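Local atomic coordinates of metallocarboxypeptidase (Trypanosoma cruzi, PDB entry 3DWC), a protein that probably catalyses the metal-dependent release of C-terminal amino acids other than proline from peptides, with broad specificity. Residues B[81-86]-B[286-291]; B[181-186]-B[391-396]; B[217-222]-B[315-320]. All coordinates share one frame; numbering follows the deposited sequence.

Overall arrangement
Counting from the N terminus, contact 1 opens on helix 78-95, contact 2 on helix 168-196 and contact 3 on helix 209-222. Contact 1 closes first, at the loop 286-291 leading to helix 294-309; contact 3 closes on helix 312-326, and contact 2 last, on helix 382-394. Contact 3 is therefore nested within the loop closed by contact 2, while contact 1 crosses both. None touches another: centres of contacts 1 and 2 lie about 41 Å apart on opposite sides of the chain's centre, those of 1 and 3 about 36 Å and those of 2 and 3 about 33 Å. Contact 1 ties a helix to a loop, contacts 2 and 3 tie helix to helix.

Contact 1: B[81-86]-B[286-291]; sequences RANLRE and QPVCMA. With SO4 (sulfate ion), chain T.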
ATOM      1  N   ARG B  81     -23.240  24.981   3.743  1.00 33.66           N
ATOM      2  CA  ARG B  81     -23.776  25.434   2.455  1.00 32.82           C
ATOM      3  C   ARG B  81     -22.752  25.260   1.336  1.00 32.08           C
ATOM      4  O   ARG B  81     -23.090  24.799   0.257  1.00 31.64           O
ATOM      5  CB  ARG B  81     -24.266  26.891   2.531  1.00 33.37           C
ATOM      6  CG  ARG B  81     -25.443  27.126   3.461  1.00 33.59           C
ATOM      7  CD  ARG B  81     -26.185  28.425   3.143  1.00 34.20           C
ATOM      8  NE  ARG B  81     -25.321  29.561   3.396  1.00 34.90           N
ATOM      9  CZ  ARG B  81     -25.197  30.191   4.563  1.00 34.62           C
ATOM     10  NH1 ARG B  81     -25.893  29.823   5.625  1.00 34.71           N
ATOM     11  NH2 ARG B  81     -24.341  31.201   4.662  1.00 35.58           N
ATOM     12  N   ALA B  82     -21.497  25.620   1.580  1.00 31.72           N
ATOM     13  CA  ALA B  82     -20.438  25.399   0.569  1.00 31.19           C
ATOM     14  C   ALA B  82     -20.235  23.898   0.319  1.00 31.04           C
ATOM     15  O   ALA B  82     -20.003  23.441  -0.832  1.00 28.96           O
ATOM     16  CB  ALA B  82     -19.125  25.992   1.015  1.00 31.36           C
ATOM     17  N   ASN B  83     -20.310  23.135   1.408  1.00 30.44           N
ATOM     18  CA  ASN B  83     -20.092  21.689   1.305  1.00 30.39           C
ATOM     19  C   ASN B  83     -21.215  21.105   0.462  1.00 30.60           C
ATOM     20  O   ASN B  83     -20.951  20.275  -0.411  1.00 30.46           O
ATOM     21  CB  ASN B  83     -19.983  21.060   2.694  1.00 29.84           C
ATOM     22  CG  ASN B  83     -19.499  19.626   2.674  1.00 29.99           C
ATOM     23  OD1 ASN B  83     -18.610  19.252   1.893  1.00 29.30           O
ATOM     24  ND2 ASN B  83     -20.076  18.807   3.558  1.00 28.63           N
ATOM     25  N   LEU B  84     -22.454  21.591   0.657  1.00 30.15           N
ATOM     26  CA  LEU B  84     -23.570  21.087  -0.152  1.00 30.86           C
ATOM     27  C   LEU B  84     -23.359  21.391  -1.641  1.00 31.25           C
ATOM     28  O   LEU B  84     -23.663  20.568  -2.501  1.00 30.75           O
ATOM     29  CB  LEU B  84     -24.916  21.645   0.333  1.00 30.59           C
ATOM     30  CG  LEU B  84     -26.200  21.131  -0.329  1.00 30.58           C
ATOM     31  CD1 LEU B  84     -26.292  19.602  -0.337  1.00 29.83           C
ATOM     32  CD2 LEU B  84     -27.440  21.758   0.351  1.00 30.98           C
ATOM     33  N   ARG B  85     -22.840  22.587  -1.942  1.00 32.32           N
ATOM     34  CA  ARG B  85     -22.409  22.933  -3.316  1.00 32.57           C
ATOM     35  C   ARG B  85     -21.368  21.939  -3.866  1.00 31.84           C
ATOM     36  O   ARG B  85     -21.453  21.505  -5.008  1.00 30.78           O
ATOM     37  CB  ARG B  85     -21.814  24.346  -3.354  1.00 32.77           C
ATOM     38  CG  ARG B  85     -21.504  24.879  -4.748  1.00 34.02           C
ATOM     39  CD  ARG B  85     -20.732  26.198  -4.669  1.00 37.15           C
ATOM     40  NE  ARG B  85     -19.451  26.013  -3.991  1.00 40.70           N
ATOM     41  CZ  ARG B  85     -18.861  26.897  -3.187  1.00 40.91           C
ATOM     42  NH1 ARG B  85     -19.414  28.061  -2.918  1.00 42.42           N
ATOM     43  NH2 ARG B  85     -17.698  26.587  -2.636  1.00 40.60           N
ATOM     44  N   GLU B  86     -20.378  21.593  -3.046  1.00 32.05           N
ATOM     45  CA  GLU B  86     -19.332  20.707  -3.511  1.00 31.78           C
ATOM     46  C   GLU B  86     -19.856  19.277  -3.664  1.00 31.78           C
ATOM     47  O   GLU B  86     -19.420  18.562  -4.560  1.00 31.69           O
ATOM     48  CB  GLU B  86     -18.105  20.808  -2.626  1.00 31.07           C
ATOM     49  CG  GLU B  86     -17.499  22.174  -2.644  1.00 32.89           C
ATOM     50  CD  GLU B  86     -17.185  22.696  -4.051  1.00 34.70           C
ATOM     51  OE1 GLU B  86     -16.655  21.928  -4.866  1.00 33.51           O
ATOM     52  OE2 GLU B  86     -17.440  23.888  -4.313  1.00 35.42           O
ATOM     53  N   GLN B 286     -15.050  15.439   3.845  1.00 30.82           N
ATOM     54  CA  GLN B 286     -16.040  16.037   2.960  1.00 30.28           C
ATOM     55  C   GLN B 286     -15.442  16.724   1.738  1.00 30.09           C
ATOM     56  O   GLN B 286     -14.286  17.189   1.772  1.00 29.48           O
ATOM     57  CB  GLN B 286     -16.812  17.103   3.751  1.00 30.03           C
ATOM     58  CG  GLN B 286     -17.570  16.547   4.963  1.00 29.18           C
ATOM     59  CD  GLN B 286     -18.657  15.588   4.568  1.00 26.12           C
ATOM     60  OE1 GLN B 286     -19.529  15.930   3.762  1.00 25.14           O
ATOM     61  NE2 GLN B 286     -18.631  14.369   5.150  1.00 24.50           N
ATOM     62  N   PRO B 287     -16.265  16.899   0.694  1.00 30.01           N
ATOM     63  CA  PRO B 287     -15.757  17.417  -0.543  1.00 30.70           C
ATOM     64  C   PRO B 287     -15.404  18.925  -0.524  1.00 31.51           C
ATOM     65  O   PRO B 287     -14.702  19.379  -1.416  1.00 31.61           O
ATOM     66  CB  PRO B 287     -16.865  17.059  -1.535  1.00 30.85           C
ATOM     67  CG  PRO B 287     -18.086  17.104  -0.748  1.00 30.43           C
ATOM     68  CD  PRO B 287     -17.714  16.631   0.609  1.00 30.99           C
ATOM     69  N   VAL B 288     -15.845  19.680   0.489  1.00 31.90           N
ATOM     70  CA  VAL B 288     -15.391  21.071   0.653  1.00 31.95           C
ATOM     71  C   VAL B 288     -13.928  21.146   1.154  1.00 33.06           C
ATOM     72  O   VAL B 288     -13.234  22.130   0.929  1.00 32.34           O
ATOM     73  CB  VAL B 288     -16.294  21.833   1.609  1.00 31.18           C
ATOM     74  CG1 VAL B 288     -16.072  21.388   3.053  1.00 29.96           C
ATOM     75  CG2 VAL B 288     -16.096  23.385   1.411  1.00 30.02           C
ATOM     76  N   CYS B 289     -13.474  20.097   1.843  1.00 34.61           N
ATOM     77  CA  CYS B 289     -12.100  20.026   2.285  1.00 34.63           C
ATOM     78  C   CYS B 289     -11.313  19.311   1.229  1.00 34.94           C
ATOM     79  O   CYS B 289     -10.885  18.191   1.441  1.00 35.83           O
ATOM     80  CB  CYS B 289     -11.985  19.318   3.614  1.00 34.38           C
ATOM     81  SG  CYS B 289     -10.295  19.179   4.160  1.00 37.87           S
ATOM     82  N   MET B 290     -11.121  19.989   0.101  1.00 34.65           N
ATOM     83  CA  MET B 290     -10.345  19.538  -1.034  1.00 35.47           C
ATOM     84  C   MET B 290      -9.685  20.706  -1.791  1.00 34.11           C
ATOM     85  O   MET B 290     -10.180  21.834  -1.752  1.00 33.54           O
ATOM     86  CB  MET B 290     -11.262  18.866  -2.021  1.00 35.99           C
ATOM     87  CG  MET B 290     -12.058  17.771  -1.410  1.00 40.60           C
ATOM     88  SD  MET B 290     -12.253  16.448  -2.575  1.00 47.49           S
ATOM     89  CE  MET B 290     -10.569  15.856  -2.384  1.00 42.57           C
ATOM     90  N   ALA B 291      -8.555  20.427  -2.447  1.00 32.73           N
ATOM     91  CA  ALA B 291      -7.946  21.378  -3.378  1.00 32.39           C
ATOM     92  C   ALA B 291      -8.992  22.000  -4.295  1.00 31.22           C
ATOM     93  O   ALA B 291      -9.902  21.330  -4.721  1.00 29.78           O
ATOM     94  CB  ALA B 291      -6.859  20.721  -4.164  1.00 31.34           C
TER
HETATM   95  S   SO4 T 607     -23.585  31.597   1.017  1.00 66.57           S
HETATM   96  O1  SO4 T 607     -23.565  30.140   1.066  1.00 64.95           O
HETATM   97  O2  SO4 T 607     -24.870  32.133   1.467  1.00 66.62           O
HETATM   98  O3  SO4 T 607     -22.519  32.130   1.870  1.00 66.42           O
HETATM   99  O4  SO4 T 607     -23.422  32.007  -0.375  1.00 66.22           O
HETATM  100  O   HOH W   1     -14.530  19.826  -4.040  1.00 24.60           O
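The side-chain amides of N83 and Q286 meet with their planes 79° apart, and N83 reaches the loop through both ends of its amide. N83 ND2 donates to Q286 OE1 over 2.9 Å, nearly straight, the acceptor lying in the N83 amide plane. N83 OD1 accepts the backbone N-H of V288 at 3.1 Å, the donor tilted 20° from the carbonyl plane, and P287 CD also approaches this oxygen. CG of N83 stands anti to the backbone N (chi1 -169°), which carries the amide across to the type I turn 286-289. At the edge of the R81 guanidinium, near its plane, lies a sulfate, probably from the crystallisation liquor, NE donating to its O1 at 3.0 Å. R85, with A82 CA over one guanidinium face, forms a salt bridge with E86 within the helix, NE and NH2 meeting OE2 side-on. A water lies within hydrogen-bonding distance of E86 OE1 (3.1 Å) and P287 O (2.7 Å), linking helix to loop. V288 packs on A82 and N83, and P287 on E86. With Y6 OH also bonded to N83 ND2, polar bonds and apolar packing together hold the turn on helix 78-95, fixing the N83 amide's rotation.

Contact 2: B[181-186]-B[391-396]; sequences WLPELL and KSYLGL
Apolar packing between P183 and Y393, and between L186 and L394, makes up the direct side-chain contact. The CA atoms of P183 and Y393 lie 5.1 Å apart, the nearest such pair between the two segments, and their side chains run alongside each other in the same direction. CG of the proline ring meets CD1 of Y393 at 3.9 Å. With its CG anti to the carbonyl carbon (chi1 -61°), the tyrosine places this ring atom beside the proline. One turn beyond P183, L186 meets L394, the residue after Y393, at a slant through methyl groups, L186 CD2 lying 4.0 Å from L394 CD2. The same L186 methyl also packs against the backbone carbonyl of Y393, at 3.9 Å from its O atom.

Polar linkage is indirect, for no hydrogen bond runs straight from one segment to the other. A single water donates to P183 O at 2.6 Å and to Y393 O at 2.7 Å, joining two backbone carbonyls that cannot bond each other. The hydroxyl of Y393 is engaged beyond the pair, in a hydrogen bond with E367 OE2.

Helix 168-196 is kinked here: P183 has no N-H to offer the preceding turn, and the N of E184 also lacks that bond. In the segment 391-396, G395, with positive phi, is the first residue to leave the helical conformation. Helix 358-374 lies beside both partners, its L360 touching L182 and L186 and its H361 touching L394. Helix 490-501 packs on W181 and L185, so the contact ties helix 382-394 to a helix already flanked by two others.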
ATOM      1  N   TRP B 181       2.495  38.734 -26.133  1.00 28.95           N
ATOM      2  CA  TRP B 181       3.829  39.149 -25.605  1.00 28.85           C
ATOM      3  C   TRP B 181       4.902  38.057 -25.479  1.00 28.88           C
ATOM      4  O   TRP B 181       6.097  38.392 -25.583  1.00 27.41           O
ATOM      5  CB  TRP B 181       3.720  39.941 -24.273  1.00 29.16           C
ATOM      6  CG  TRP B 181       2.996  39.234 -23.161  1.00 29.65           C
ATOM      7  CD1 TRP B 181       1.681  39.370 -22.819  1.00 28.96           C
ATOM      8  CD2 TRP B 181       3.551  38.264 -22.252  1.00 30.31           C
ATOM      9  NE1 TRP B 181       1.380  38.547 -21.754  1.00 29.97           N
ATOM     10  CE2 TRP B 181       2.510  37.848 -21.402  1.00 29.52           C
ATOM     11  CE3 TRP B 181       4.830  37.714 -22.078  1.00 30.16           C
ATOM     12  CZ2 TRP B 181       2.701  36.907 -20.413  1.00 29.75           C
ATOM     13  CZ3 TRP B 181       5.019  36.788 -21.102  1.00 29.51           C
ATOM     14  CH2 TRP B 181       3.959  36.394 -20.266  1.00 30.09           C
ATOM     15  N   LEU B 182       4.501  36.786 -25.279  1.00 29.30           N
ATOM     16  CA  LEU B 182       5.449  35.749 -24.863  1.00 30.03           C
ATOM     17  C   LEU B 182       6.347  35.254 -25.980  1.00 30.40           C
ATOM     18  O   LEU B 182       7.538  35.137 -25.744  1.00 31.13           O
ATOM     19  CB  LEU B 182       4.766  34.578 -24.114  1.00 30.64           C
ATOM     20  CG  LEU B 182       5.647  33.443 -23.562  1.00 30.05           C
ATOM     21  CD1 LEU B 182       6.869  33.997 -22.789  1.00 27.97           C
ATOM     22  CD2 LEU B 182       4.814  32.519 -22.676  1.00 30.20           C
ATOM     23  N   PRO B 183       5.807  34.987 -27.201  1.00 30.88           N
ATOM     24  CA  PRO B 183       6.712  34.663 -28.330  1.00 31.09           C
ATOM     25  C   PRO B 183       7.841  35.691 -28.598  1.00 31.36           C
ATOM     26  O   PRO B 183       9.002  35.297 -28.817  1.00 30.01           O
ATOM     27  CB  PRO B 183       5.760  34.556 -29.518  1.00 31.55           C
ATOM     28  CG  PRO B 183       4.458  34.091 -28.877  1.00 31.85           C
ATOM     29  CD  PRO B 183       4.392  34.901 -27.610  1.00 30.40           C
ATOM     30  N   GLU B 184       7.535  36.987 -28.523  1.00 31.18           N
ATOM     31  CA  GLU B 184       8.603  37.985 -28.642  1.00 31.60           C
ATOM     32  C   GLU B 184       9.509  38.102 -27.397  1.00 30.76           C
ATOM     33  O   GLU B 184      10.688  38.454 -27.504  1.00 30.15           O
ATOM     34  CB  GLU B 184       8.041  39.339 -29.038  1.00 32.38           C
ATOM     35  CG  GLU B 184       7.644  39.388 -30.503  1.00 34.31           C
ATOM     36  CD  GLU B 184       8.851  39.218 -31.451  1.00 37.37           C
ATOM     37  OE1 GLU B 184       9.979  39.637 -31.072  1.00 38.05           O
ATOM     38  OE2 GLU B 184       8.657  38.692 -32.579  1.00 37.38           O
ATOM     39  N   LEU B 185       8.983  37.780 -26.235  1.00 30.82           N
ATOM     40  CA  LEU B 185       9.794  37.827 -25.016  1.00 31.14           C
ATOM     41  C   LEU B 185      10.848  36.743 -25.098  1.00 31.52           C
ATOM     42  O   LEU B 185      11.993  36.975 -24.715  1.00 30.78           O
ATOM     43  CB  LEU B 185       8.941  37.630 -23.776  1.00 31.11           C
ATOM     44  CG  LEU B 185       9.677  37.594 -22.414  1.00 30.29           C
ATOM     45  CD1 LEU B 185      10.538  38.822 -22.278  1.00 28.94           C
ATOM     46  CD2 LEU B 185       8.712  37.515 -21.267  1.00 29.57           C
ATOM     47  N   LEU B 186      10.444  35.566 -25.581  1.00 31.68           N
ATOM     48  CA  LEU B 186      11.358  34.452 -25.715  1.00 32.52           C
ATOM     49  C   LEU B 186      12.524  34.848 -26.651  1.00 33.08           C
ATOM     50  O   LEU B 186      13.711  34.676 -26.313  1.00 32.48           O
ATOM     51  CB  LEU B 186      10.629  33.193 -26.198  1.00 31.68           C
ATOM     52  CG  LEU B 186      11.538  32.018 -26.601  1.00 32.15           C
ATOM     53  CD1 LEU B 186      12.563  31.632 -25.471  1.00 30.04           C
ATOM     54  CD2 LEU B 186      10.699  30.802 -26.984  1.00 33.18           C
ATOM     55  N   LYS B 391       6.764  26.408 -34.825  1.00 39.18           N
ATOM     56  CA  LYS B 391       7.607  27.383 -35.516  1.00 39.28           C
ATOM     57  C   LYS B 391       7.289  28.783 -35.043  1.00 38.67           C
ATOM     58  O   LYS B 391       8.173  29.591 -34.830  1.00 37.65           O
ATOM     59  CB  LYS B 391       7.389  27.337 -37.040  1.00 39.77           C
ATOM     60  CG  LYS B 391       7.890  26.072 -37.736  1.00 41.16           C
ATOM     61  CD  LYS B 391       7.186  25.808 -39.081  1.00 41.11           C
ATOM     62  CE  LYS B 391       7.555  26.822 -40.164  1.00 43.61           C
ATOM     63  NZ  LYS B 391       6.905  26.555 -41.508  1.00 42.91           N
ATOM     64  N   SER B 392       6.007  29.071 -34.887  1.00 38.55           N
ATOM     65  CA  SER B 392       5.583  30.427 -34.583  1.00 38.66           C
ATOM     66  C   SER B 392       5.940  30.861 -33.164  1.00 38.45           C
ATOM     67  O   SER B 392       6.398  31.990 -32.935  1.00 38.47           O
ATOM     68  CB  SER B 392       4.078  30.538 -34.780  1.00 38.90           C
ATOM     69  OG  SER B 392       3.689  31.876 -34.629  1.00 40.54           O
ATOM     70  N   TYR B 393       5.680  29.977 -32.208  1.00 37.79           N
ATOM     71  CA  TYR B 393       5.863  30.290 -30.804  1.00 37.67           C
ATOM     72  C   TYR B 393       7.278  30.035 -30.316  1.00 37.68           C
ATOM     73  O   TYR B 393       7.830  30.859 -29.599  1.00 37.65           O
ATOM     74  CB  TYR B 393       4.865  29.492 -29.957  1.00 36.78           C
ATOM     75  CG  TYR B 393       3.402  29.781 -30.275  1.00 35.45           C
ATOM     76  CD1 TYR B 393       3.002  31.006 -30.785  1.00 35.64           C
ATOM     77  CD2 TYR B 393       2.421  28.846 -30.011  1.00 34.95           C
ATOM     78  CE1 TYR B 393       1.655  31.271 -31.062  1.00 37.03           C
ATOM     79  CE2 TYR B 393       1.060  29.112 -30.275  1.00 36.02           C
ATOM     80  CZ  TYR B 393       0.696  30.328 -30.804  1.00 35.49           C
ATOM     81  OH  TYR B 393      -0.638  30.601 -31.079  1.00 35.34           O
ATOM     82  N   LEU B 394       7.863  28.909 -30.728  1.00 38.81           N
ATOM     83  CA  LEU B 394       9.176  28.453 -30.226  1.00 39.01           C
ATOM     84  C   LEU B 394      10.300  28.454 -31.273  1.00 39.42           C
ATOM     85  O   LEU B 394      11.436  28.110 -30.950  1.00 40.32           O
ATOM     86  CB  LEU B 394       9.036  27.044 -29.660  1.00 38.73           C
ATOM     87  CG  LEU B 394       8.228  26.937 -28.366  1.00 39.27           C
ATOM     88  CD1 LEU B 394       7.547  25.593 -28.249  1.00 39.49           C
ATOM     89  CD2 LEU B 394       9.112  27.184 -27.145  1.00 39.27           C
ATOM     90  N   GLY B 395       9.991  28.813 -32.517  1.00 39.60           N
ATOM     91  CA  GLY B 395      10.990  28.844 -33.589  1.00 39.73           C
ATOM     92  C   GLY B 395      11.515  27.480 -34.030  1.00 40.22           C
ATOM     93  O   GLY B 395      12.586  27.396 -34.631  1.00 39.86           O
ATOM     94  N   LEU B 396      10.754  26.419 -33.768  1.00 40.28           N
ATOM     95  CA  LEU B 396      11.182  25.071 -34.117  1.00 40.91           C
ATOM     96  C   LEU B 396      10.157  24.335 -34.960  1.00 41.13           C
ATOM     97  O   LEU B 396       8.960  24.491 -34.753  1.00 40.34           O
ATOM     98  CB  LEU B 396      11.438  24.273 -32.847  1.00 41.05           C
ATOM     99  CG  LEU B 396      12.543  24.804 -31.933  1.00 41.42           C
ATOM    100  CD1 LEU B 396      12.603  23.924 -30.706  1.00 40.02           C
ATOM    101  CD2 LEU B 396      13.905  24.854 -32.663  1.00 41.65           C
TER
HETATM  102  O   HOH W   2       9.272  33.065 -30.151  1.00 19.24           O

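Contact 3: B[217-222]-B[315-320]; sequences RFFMDV and MEFLAP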
ATOM      1  N   ARG B 217      15.426  15.132   0.973  1.00 30.54           N
ATOM      2  CA  ARG B 217      14.761  15.126   2.270  1.00 31.41           C
ATOM      3  C   ARG B 217      15.091  16.375   3.035  1.00 30.89           C
ATOM      4  O   ARG B 217      14.269  16.847   3.806  1.00 30.82           O
ATOM      5  CB  ARG B 217      15.171  13.926   3.140  1.00 32.03           C
ATOM      6  CG  ARG B 217      14.709  12.602   2.584  1.00 33.52           C
ATOM      7  CD  ARG B 217      15.071  11.397   3.475  1.00 34.32           C
ATOM      8  NE  ARG B 217      14.551  10.261   2.735  1.00 40.42           N
ATOM      9  CZ  ARG B 217      13.309   9.789   2.835  1.00 40.24           C
ATOM     10  NH1 ARG B 217      12.453  10.278   3.741  1.00 39.02           N
ATOM     11  NH2 ARG B 217      12.953   8.779   2.039  1.00 42.01           N
ATOM     12  N   PHE B 218      16.334  16.853   2.900  1.00 31.51           N
ATOM     13  CA  PHE B 218      16.748  18.066   3.580  1.00 30.92           C
ATOM     14  C   PHE B 218      15.855  19.191   3.086  1.00 30.22           C
ATOM     15  O   PHE B 218      15.347  19.963   3.873  1.00 28.94           O
ATOM     16  CB  PHE B 218      18.218  18.405   3.334  1.00 32.02           C
ATOM     17  CG  PHE B 218      18.604  19.751   3.866  1.00 32.14           C
ATOM     18  CD1 PHE B 218      18.792  19.943   5.214  1.00 34.71           C
ATOM     19  CD2 PHE B 218      18.733  20.841   3.017  1.00 34.07           C
ATOM     20  CE1 PHE B 218      19.105  21.194   5.711  1.00 35.29           C
ATOM     21  CE2 PHE B 218      19.058  22.075   3.501  1.00 34.28           C
ATOM     22  CZ  PHE B 218      19.260  22.264   4.837  1.00 34.84           C
ATOM     23  N   PHE B 219      15.605  19.242   1.779  1.00 29.86           N
ATOM     24  CA  PHE B 219      14.745  20.276   1.266  1.00 29.89           C
ATOM     25  C   PHE B 219      13.292  20.112   1.610  1.00 29.63           C
ATOM     26  O   PHE B 219      12.623  21.116   1.902  1.00 29.69           O
ATOM     27  CB  PHE B 219      15.018  20.603  -0.195  1.00 29.89           C
ATOM     28  CG  PHE B 219      16.266  21.425  -0.378  1.00 31.92           C
ATOM     29  CD1 PHE B 219      16.229  22.803  -0.204  1.00 29.78           C
ATOM     30  CD2 PHE B 219      17.479  20.829  -0.716  1.00 32.43           C
ATOM     31  CE1 PHE B 219      17.398  23.579  -0.368  1.00 32.10           C
ATOM     32  CE2 PHE B 219      18.606  21.579  -0.898  1.00 31.42           C
ATOM     33  CZ  PHE B 219      18.578  22.961  -0.716  1.00 32.10           C
ATOM     34  N   MET B 220      12.812  18.871   1.701  1.00 28.44           N
ATOM     35  CA  MET B 220      11.502  18.658   2.226  1.00 28.93           C
ATOM     36  C   MET B 220      11.410  19.196   3.685  1.00 29.51           C
ATOM     37  O   MET B 220      10.387  19.782   4.053  1.00 29.64           O
ATOM     38  CB  MET B 220      11.149  17.182   2.162  1.00 28.34           C
ATOM     39  CG  MET B 220      11.012  16.695   0.723  1.00 31.24           C
ATOM     40  SD  MET B 220      10.688  14.961   0.580  1.00 31.55           S
ATOM     41  CE  MET B 220       8.955  14.846   1.073  1.00 31.35           C
ATOM     42  N   ASP B 221      12.469  19.035   4.492  1.00 29.23           N
ATOM     43  CA  ASP B 221      12.532  19.679   5.828  1.00 30.45           C
ATOM     44  C   ASP B 221      12.517  21.221   5.795  1.00 29.73           C
ATOM     45  O   ASP B 221      11.879  21.887   6.633  1.00 30.01           O
ATOM     46  CB  ASP B 221      13.781  19.226   6.600  1.00 31.95           C
ATOM     47  CG  ASP B 221      13.691  17.780   7.086  1.00 34.96           C
ATOM     48  OD1 ASP B 221      12.576  17.189   7.132  1.00 41.42           O
ATOM     49  OD2 ASP B 221      14.761  17.235   7.455  1.00 37.54           O
ATOM     50  N   VAL B 222      13.221  21.800   4.820  1.00 29.54           N
ATOM     51  CA  VAL B 222      13.198  23.245   4.599  1.00 28.34           C
ATOM     52  C   VAL B 222      11.763  23.697   4.324  1.00 27.93           C
ATOM     53  O   VAL B 222      11.351  24.725   4.811  1.00 25.59           O
ATOM     54  CB  VAL B 222      14.170  23.670   3.449  1.00 28.34           C
ATOM     55  CG1 VAL B 222      13.975  25.126   3.034  1.00 26.31           C
ATOM     56  CG2 VAL B 222      15.643  23.359   3.844  1.00 27.73           C
ATOM     57  N   MET B 315      19.466  30.215  -4.858  1.00 30.80           N
ATOM     58  CA  MET B 315      20.785  29.723  -5.265  1.00 30.88           C
ATOM     59  C   MET B 315      21.835  29.961  -4.190  1.00 31.25           C
ATOM     60  O   MET B 315      22.805  29.208  -4.064  1.00 30.56           O
ATOM     61  CB  MET B 315      21.212  30.360  -6.605  1.00 30.52           C
ATOM     62  CG  MET B 315      20.311  29.980  -7.797  1.00 30.45           C
ATOM     63  SD  MET B 315      20.009  28.198  -8.017  1.00 35.55           S
ATOM     64  CE  MET B 315      18.415  27.987  -7.264  1.00 36.88           C
ATOM     65  N   GLU B 316      21.663  31.060  -3.456  1.00 31.88           N
ATOM     66  CA  GLU B 316      22.555  31.421  -2.383  1.00 31.76           C
ATOM     67  C   GLU B 316      22.498  30.444  -1.233  1.00 31.01           C
ATOM     68  O   GLU B 316      23.524  30.093  -0.647  1.00 29.13           O
ATOM     69  CB  GLU B 316      22.215  32.802  -1.869  1.00 31.95           C
ATOM     70  CG  GLU B 316      22.362  33.858  -2.908  1.00 35.60           C
ATOM     71  CD  GLU B 316      22.228  35.265  -2.322  1.00 35.09           C
ATOM     72  OE1 GLU B 316      22.653  35.468  -1.149  1.00 39.72           O
ATOM     73  OE2 GLU B 316      21.659  36.125  -3.038  1.00 42.05           O
ATOM     74  N   PHE B 317      21.275  30.020  -0.903  1.00 30.65           N
ATOM     75  CA  PHE B 317      21.084  28.903  -0.013  1.00 30.70           C
ATOM     76  C   PHE B 317      21.525  27.518  -0.586  1.00 30.06           C
ATOM     77  O   PHE B 317      22.130  26.699   0.107  1.00 28.25           O
ATOM     78  CB  PHE B 317      19.625  28.835   0.402  1.00 31.78           C
ATOM     79  CG  PHE B 317      19.382  27.872   1.528  1.00 32.08           C
ATOM     80  CD1 PHE B 317      19.689  28.217   2.843  1.00 31.68           C
ATOM     81  CD2 PHE B 317      18.821  26.626   1.277  1.00 32.71           C
ATOM     82  CE1 PHE B 317      19.463  27.318   3.898  1.00 32.24           C
ATOM     83  CE2 PHE B 317      18.581  25.729   2.326  1.00 31.71           C
ATOM     84  CZ  PHE B 317      18.908  26.087   3.638  1.00 33.38           C
ATOM     85  N   LEU B 318      21.184  27.248  -1.838  1.00 29.82           N
ATOM     86  CA  LEU B 318      21.442  25.945  -2.437  1.00 29.70           C
ATOM     87  C   LEU B 318      22.917  25.593  -2.623  1.00 30.19           C
ATOM     88  O   LEU B 318      23.361  24.466  -2.297  1.00 30.86           O
ATOM     89  CB  LEU B 318      20.741  25.853  -3.801  1.00 31.34           C
ATOM     90  CG  LEU B 318      20.967  24.558  -4.599  1.00 30.44           C
ATOM     91  CD1 LEU B 318      20.495  23.340  -3.805  1.00 30.21           C
ATOM     92  CD2 LEU B 318      20.312  24.655  -5.975  1.00 29.74           C
ATOM     93  N   ALA B 319      23.673  26.528  -3.180  1.00 29.53           N
ATOM     94  CA  ALA B 319      25.064  26.256  -3.564  1.00 29.29           C
ATOM     95  C   ALA B 319      25.921  25.583  -2.492  1.00 28.90           C
ATOM     96  O   ALA B 319      26.569  24.529  -2.772  1.00 28.76           O
ATOM     97  CB  ALA B 319      25.723  27.518  -4.102  1.00 27.83           C
ATOM     98  N   PRO B 320      25.971  26.156  -1.284  1.00 29.44           N
ATOM     99  CA  PRO B 320      26.723  25.490  -0.212  1.00 29.98           C
ATOM    100  C   PRO B 320      26.175  24.149   0.282  1.00 30.26           C
ATOM    101  O   PRO B 320      26.934  23.358   0.853  1.00 29.46           O
ATOM    102  CB  PRO B 320      26.666  26.506   0.957  1.00 31.14           C
ATOM    103  CG  PRO B 320      26.114  27.753   0.402  1.00 30.96           C
ATOM    104  CD  PRO B 320      25.347  27.412  -0.814  1.00 29.74           C
TER
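F317 reaches across from helix 312-326 to meet F218, F219 and V222 of helix 209-222. Its CE2 atom is the main point of touch: it lies 3.6 Å from F219 CE1 and also contacts F218 CE2 and V222 CG2. F219 CE1 sits in the plane of the F317 ring, at its edge, while F317 CE2 comes to the edge of the F218 ring. The F219 and F317 rings have centroids 6.0 Å apart and planes at 83°, an oblique pairing in which the two side chains extend antiparallel, side by side. F218 and F317 instead extend toward each other from the two helices. L318 gives F219 a second partner from helix 312-326, its CD1 methyl packing 3.7 Å from F219 CZ, with the two side chains roughly perpendicular.

The aromatic side chains are set by their torsions and by one another. CG of F317 is anti to the backbone N (chi1 -169°), which directs the ring at the opposing helix. Within helix 209-222, F218 CD2 lies 3.9 Å above the F219 ring plane, toward its rim. Further out, R321 makes a cation-pi interaction with F317 and touches F218, and the F314 ring meets that of F219.

The short helical segments run roughly antiparallel, with 147° between their directions, and their axes approach no closer than 12.9 Å, so large side chains bridge the gap. Helix 259-276 packs against both, its L262 touching F219 and L318. That helix carries the HExxH motif of this metallopeptidase clan, with H267 and H271, together with E298, binding cobalt. The contact thus joins helices 209-222 and 312-326 next to the HExxH helix; the F219 side chain is about 11 Å from that of E268, the predicted proton donor/acceptor.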